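Local coordinates for probable adhesion protein (PDB 6R3Z) that binds divalent metal ions such as ferrous iron, manganese and nickel, probably as the periplasmic solute-binding component of a metal transport system, at residues A[83-95]-A[107-119]. Sequence-based numbering, arbitrary orientation.
Sequences PVIEANAKVPLLA and VVNPHTFLSISAS. With NI (nickel (II) ion), chain B.
The wall of the metal site that supplies His111 rests here on the chain following edge strand 84-86: Leu94 O accepts from Asn109 N at 2.7 Å, nearly straight at 167°. Asn109 then works as a second-shell residue. Its OD1 takes both His111 N, closing an Asx turn, and His111 ND1 at 2.8 Å, the oxygen lying almost in the imidazole plane. The ND1 bond, with the metal at NE2, restrains the ring's rotation, while the backbone N-H bond holds the Asx turn. Binding through ND1 leaves NE2 to meet nickel at 2.2 Å; His41, His66, His177, His199 and His250 complete the six-histidine shell. Because Asn109 ND2 reaches Gly178 O, the same amide also ties this site to the other lobe of the cluster 9 solute-binding fold, whose lobes each hold a four-stranded parallel sheet. Further along, Thr112 OG1 donates to Asn88 OD1 over 2.7 Å, at a C=O...donor angle of 111° and tilted out of the carbonyl plane, while Asn88 ND2 is bonded to Asn62 O. With its hydroxyl between backbone N and carbonyl carbon (chi1 63°), Thr112 directs CG2 to Leu93 CD2, 3.5 Å away. Leu93 CD2 also meets Val108 CG1, the two side chains crossing at about a right angle. Val91 CG1 touches Ala118 CB at 3.8 Å, on the first turn of helix 116-133, where Ser115 OG caps Ala118 N.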
loop_
_atom_site.group_PDB
_atom_site.type_symbol
_atom_site.label_atom_id
_atom_site.label_comp_id
_atom_site.label_asym_id
_atom_site.label_seq_id
_atom_site.Cartn_x
_atom_site.Cartn_y
_atom_site.Cartn_z
ATOM N N PRO A 83 2.184 16.852 16.224
ATOM C CA PRO A 83 2.912 15.576 16.309
ATOM C C PRO A 83 2.668 14.693 15.071
ATOM O O PRO A 83 1.566 14.652 14.509
ATOM C CB PRO A 83 2.351 14.932 17.582
ATOM C CG PRO A 83 1.886 16.098 18.416
ATOM C CD PRO A 83 1.299 17.040 17.394
ATOM N N VAL A 84 3.727 14.020 14.627
ATOM C CA VAL A 84 3.667 13.169 13.455
ATOM C C VAL A 84 4.207 11.792 13.817
ATOM O O VAL A 84 5.273 11.672 14.443
ATOM C CB VAL A 84 4.433 13.839 12.282
ATOM C CG1 VAL A 84 4.992 12.821 11.301
ATOM C CG2 VAL A 84 3.568 14.890 11.577
ATOM N N ILE A 85 3.445 10.762 13.454
ATOM C CA ILE A 85 3.880 9.382 13.664
ATOM C C ILE A 85 4.452 8.852 12.364
ATOM O O ILE A 85 3.728 8.733 11.360
ATOM C CB ILE A 85 2.753 8.476 14.232
ATOM C CG1 ILE A 85 2.368 8.925 15.657
ATOM C CG2 ILE A 85 3.157 6.987 14.184
ATOM C CD1 ILE A 85 1.069 8.250 16.192
ATOM N N GLU A 86 5.751 8.551 12.379
ATOM C CA GLU A 86 6.443 7.965 11.219
ATOM C C GLU A 86 6.183 6.440 11.306
ATOM O O GLU A 86 6.870 5.711 12.039
ATOM C CB GLU A 86 7.948 8.314 11.233
ATOM C CG GLU A 86 8.236 9.796 11.006
ATOM C CD GLU A 86 7.971 10.371 9.621
ATOM O OE1 GLU A 86 7.723 9.590 8.672
ATOM O OE2 GLU A 86 8.025 11.615 9.485
ATOM N N ALA A 87 5.122 5.973 10.612
ATOM C CA ALA A 87 4.685 4.568 10.694
ATOM C C ALA A 87 5.767 3.542 10.339
ATOM O O ALA A 87 5.737 2.410 10.836
ATOM C CB ALA A 87 3.471 4.346 9.802
ATOM N N ASN A 88 6.677 3.920 9.432
ATOM C CA ASN A 88 7.701 3.022 8.902
ATOM C C ASN A 88 9.024 3.048 9.660
ATOM O O ASN A 88 9.994 2.443 9.192
ATOM C CB ASN A 88 7.911 3.332 7.413
ATOM C CG ASN A 88 6.789 2.768 6.570
ATOM O OD1 ASN A 88 6.634 1.545 6.458
ATOM N ND2 ASN A 88 5.951 3.632 6.020
ATOM N N ALA A 89 9.064 3.720 10.830
ATOM C CA ALA A 89 10.298 3.868 11.631
ATOM C C ALA A 89 11.078 2.565 11.855
ATOM O O ALA A 89 12.311 2.606 11.874
ATOM C CB ALA A 89 9.999 4.537 12.957
ATOM N N LYS A 90 10.376 1.413 11.994
ATOM C CA LYS A 90 11.024 0.109 12.260
ATOM C C LYS A 90 10.987 -0.903 11.081
ATOM O O LYS A 90 11.402 -2.056 11.252
ATOM C CB LYS A 90 10.414 -0.531 13.534
ATOM C CG LYS A 90 10.271 0.400 14.747
ATOM C CD LYS A 90 11.600 0.746 15.414
ATOM C CE LYS A 90 11.410 1.559 16.671
ATOM N NZ LYS A 90 10.964 0.726 17.821
ATOM N N VAL A 91 10.516 -0.470 9.893
ATOM C CA VAL A 91 10.352 -1.320 8.707
ATOM C C VAL A 91 11.610 -1.438 7.804
ATOM O O VAL A 91 12.092 -0.407 7.314
ATOM C CB VAL A 91 9.118 -0.867 7.870
ATOM C CG1 VAL A 91 8.986 -1.676 6.579
ATOM C CG2 VAL A 91 7.828 -0.950 8.690
ATOM N N PRO A 92 12.042 -2.690 7.449
ATOM C CA PRO A 92 13.137 -2.855 6.469
ATOM C C PRO A 92 12.633 -2.517 5.062
ATOM O O PRO A 92 11.600 -3.040 4.618
ATOM C CB PRO A 92 13.502 -4.351 6.576
ATOM C CG PRO A 92 12.774 -4.868 7.798
ATOM C CD PRO A 92 11.554 -4.005 7.911
ATOM N N LEU A 93 13.341 -1.617 4.368
ATOM C CA LEU A 93 12.932 -1.172 3.031
ATOM C C LEU A 93 13.717 -1.854 1.889
ATOM O O LEU A 93 14.570 -2.712 2.136
ATOM C CB LEU A 93 13.053 0.363 2.938
ATOM C CG LEU A 93 12.195 1.185 3.910
ATOM C CD1 LEU A 93 12.953 2.392 4.408
ATOM C CD2 LEU A 93 10.921 1.634 3.258
ATOM N N LEU A 94 13.403 -1.468 0.635
ATOM C CA LEU A 94 14.064 -1.922 -0.601
ATOM C C LEU A 94 13.831 -0.855 -1.693
ATOM O O LEU A 94 12.756 -0.296 -1.697
ATOM C CB LEU A 94 13.578 -3.327 -1.049
ATOM C CG LEU A 94 12.065 -3.592 -1.125
ATOM C CD1 LEU A 94 11.526 -3.296 -2.499
ATOM C CD2 LEU A 94 11.745 -5.037 -0.789
ATOM N N ALA A 95 14.803 -0.511 -2.576
ATOM C CA ALA A 95 16.157 -1.055 -2.688
ATOM C C ALA A 95 17.134 -0.222 -1.860
ATOM O O ALA A 95 16.937 -0.051 -0.658
ATOM C CB ALA A 95 16.587 -1.064 -4.148
ATOM N N VAL A 107 15.754 3.962 -6.009
ATOM C CA VAL A 107 14.792 4.753 -5.236
ATOM C C VAL A 107 14.185 3.791 -4.205
ATOM O O VAL A 107 13.887 2.645 -4.559
ATOM C CB VAL A 107 13.675 5.390 -6.131
ATOM C CG1 VAL A 107 12.823 6.381 -5.332
ATOM C CG2 VAL A 107 14.244 6.065 -7.383
ATOM N N VAL A 108 14.054 4.217 -2.934
ATOM C CA VAL A 108 13.434 3.360 -1.907
ATOM C C VAL A 108 11.943 3.200 -2.282
ATOM O O VAL A 108 11.264 4.195 -2.569
ATOM C CB VAL A 108 13.640 3.927 -0.475
ATOM C CG1 VAL A 108 12.593 3.396 0.502
ATOM C CG2 VAL A 108 15.054 3.641 0.036
ATOM N N ASN A 109 11.457 1.950 -2.321
ATOM C CA ASN A 109 10.073 1.671 -2.674
ATOM C C ASN A 109 9.160 2.073 -1.483
ATOM O O ASN A 109 9.278 1.509 -0.399
ATOM C CB ASN A 109 9.870 0.196 -3.065
ATOM C CG ASN A 109 8.515 -0.042 -3.725
ATOM O OD1 ASN A 109 7.479 0.507 -3.303
ATOM N ND2 ASN A 109 8.490 -0.878 -4.761
ATOM N N PRO A 110 8.241 3.033 -1.672
ATOM C CA PRO A 110 7.416 3.485 -0.536
ATOM C C PRO A 110 6.171 2.642 -0.227
ATOM O O PRO A 110 5.440 2.989 0.708
ATOM C CB PRO A 110 7.033 4.908 -0.949
ATOM C CG PRO A 110 6.925 4.837 -2.450
ATOM C CD PRO A 110 7.956 3.821 -2.897
ATOM N N HIS A 111 5.887 1.588 -1.024
ATOM C CA HIS A 111 4.675 0.752 -0.875
ATOM C C HIS A 111 4.775 -0.328 0.211
ATOM O O HIS A 111 4.355 -1.472 -0.006
ATOM C CB HIS A 111 4.290 0.129 -2.228
ATOM C CG HIS A 111 4.044 1.138 -3.298
ATOM N ND1 HIS A 111 5.076 1.592 -4.106
ATOM C CD2 HIS A 111 2.885 1.730 -3.688
ATOM C CE1 HIS A 111 4.519 2.449 -4.950
ATOM N NE2 HIS A 111 3.205 2.580 -4.725
ATOM N N THR A 112 5.332 0.042 1.383
ATOM C CA THR A 112 5.519 -0.883 2.525
ATOM C C THR A 112 4.174 -1.438 3.020
ATOM O O THR A 112 4.119 -2.577 3.525
ATOM C CB THR A 112 6.251 -0.169 3.666
ATOM O OG1 THR A 112 5.431 0.917 4.121
ATOM C CG2 THR A 112 7.655 0.337 3.254
ATOM N N PHE A 113 3.077 -0.640 2.850
ATOM C CA PHE A 113 1.725 -1.068 3.265
ATOM C C PHE A 113 1.212 -2.272 2.460
ATOM O O PHE A 113 0.270 -2.923 2.897
ATOM C CB PHE A 113 0.720 0.092 3.218
ATOM C CG PHE A 113 0.804 0.920 1.957
ATOM C CD1 PHE A 113 0.031 0.597 0.841
ATOM C CD2 PHE A 113 1.642 2.030 1.886
ATOM C CE1 PHE A 113 0.093 1.373 -0.321
ATOM C CE2 PHE A 113 1.719 2.798 0.711
ATOM C CZ PHE A 113 0.955 2.452 -0.391
ATOM N N LEU A 114 1.823 -2.586 1.307
ATOM C CA LEU A 114 1.387 -3.755 0.541
ATOM C C LEU A 114 2.257 -4.974 0.872
ATOM O O LEU A 114 2.816 -5.611 -0.002
ATOM C CB LEU A 114 1.272 -3.473 -0.967
ATOM C CG LEU A 114 0.297 -2.344 -1.347
ATOM C CD1 LEU A 114 0.473 -1.918 -2.789
ATOM C CD2 LEU A 114 -1.142 -2.717 -1.060
ATOM N N SER A 115 2.415 -5.239 2.158
ATOM C CA SER A 115 3.179 -6.357 2.710
ATOM C C SER A 115 2.517 -6.679 4.026
ATOM O O SER A 115 2.240 -5.760 4.805
ATOM C CB SER A 115 4.623 -5.951 2.983
ATOM O OG SER A 115 5.255 -6.828 3.912
ATOM N N ILE A 116 2.287 -7.970 4.295
ATOM C CA ILE A 116 1.674 -8.365 5.561
ATOM C C ILE A 116 2.664 -8.106 6.706
ATOM O O ILE A 116 2.276 -7.525 7.724
ATOM C CB ILE A 116 1.173 -9.838 5.506
ATOM C CG1 ILE A 116 -0.016 -10.010 4.495
ATOM C CG2 ILE A 116 0.796 -10.365 6.924
ATOM C CD1 ILE A 116 -1.307 -9.230 4.811
ATOM N N SER A 117 3.933 -8.567 6.553
ATOM C CA SER A 117 4.956 -8.384 7.596
ATOM C C SER A 117 5.240 -6.898 7.884
ATOM O O SER A 117 5.281 -6.514 9.052
ATOM C CB SER A 117 6.245 -9.123 7.239
ATOM O OG SER A 117 6.767 -8.652 6.010
ATOM N N ALA A 118 5.377 -6.051 6.831
ATOM C CA ALA A 118 5.624 -4.621 7.049
ATOM C C ALA A 118 4.357 -3.939 7.659
ATOM O O ALA A 118 4.510 -3.037 8.473
ATOM C CB ALA A 118 6.040 -3.921 5.755
ATOM N N SER A 119 3.136 -4.373 7.279
ATOM C CA SER A 119 1.884 -3.824 7.851
ATOM C C SER A 119 1.840 -4.102 9.360
ATOM O O SER A 119 1.511 -3.208 10.133
ATOM C CB SER A 119 0.652 -4.435 7.192
ATOM O OG SER A 119 0.471 -3.862 5.909
HETATM NI NI NI B . 1.870 4.084 -5.625
#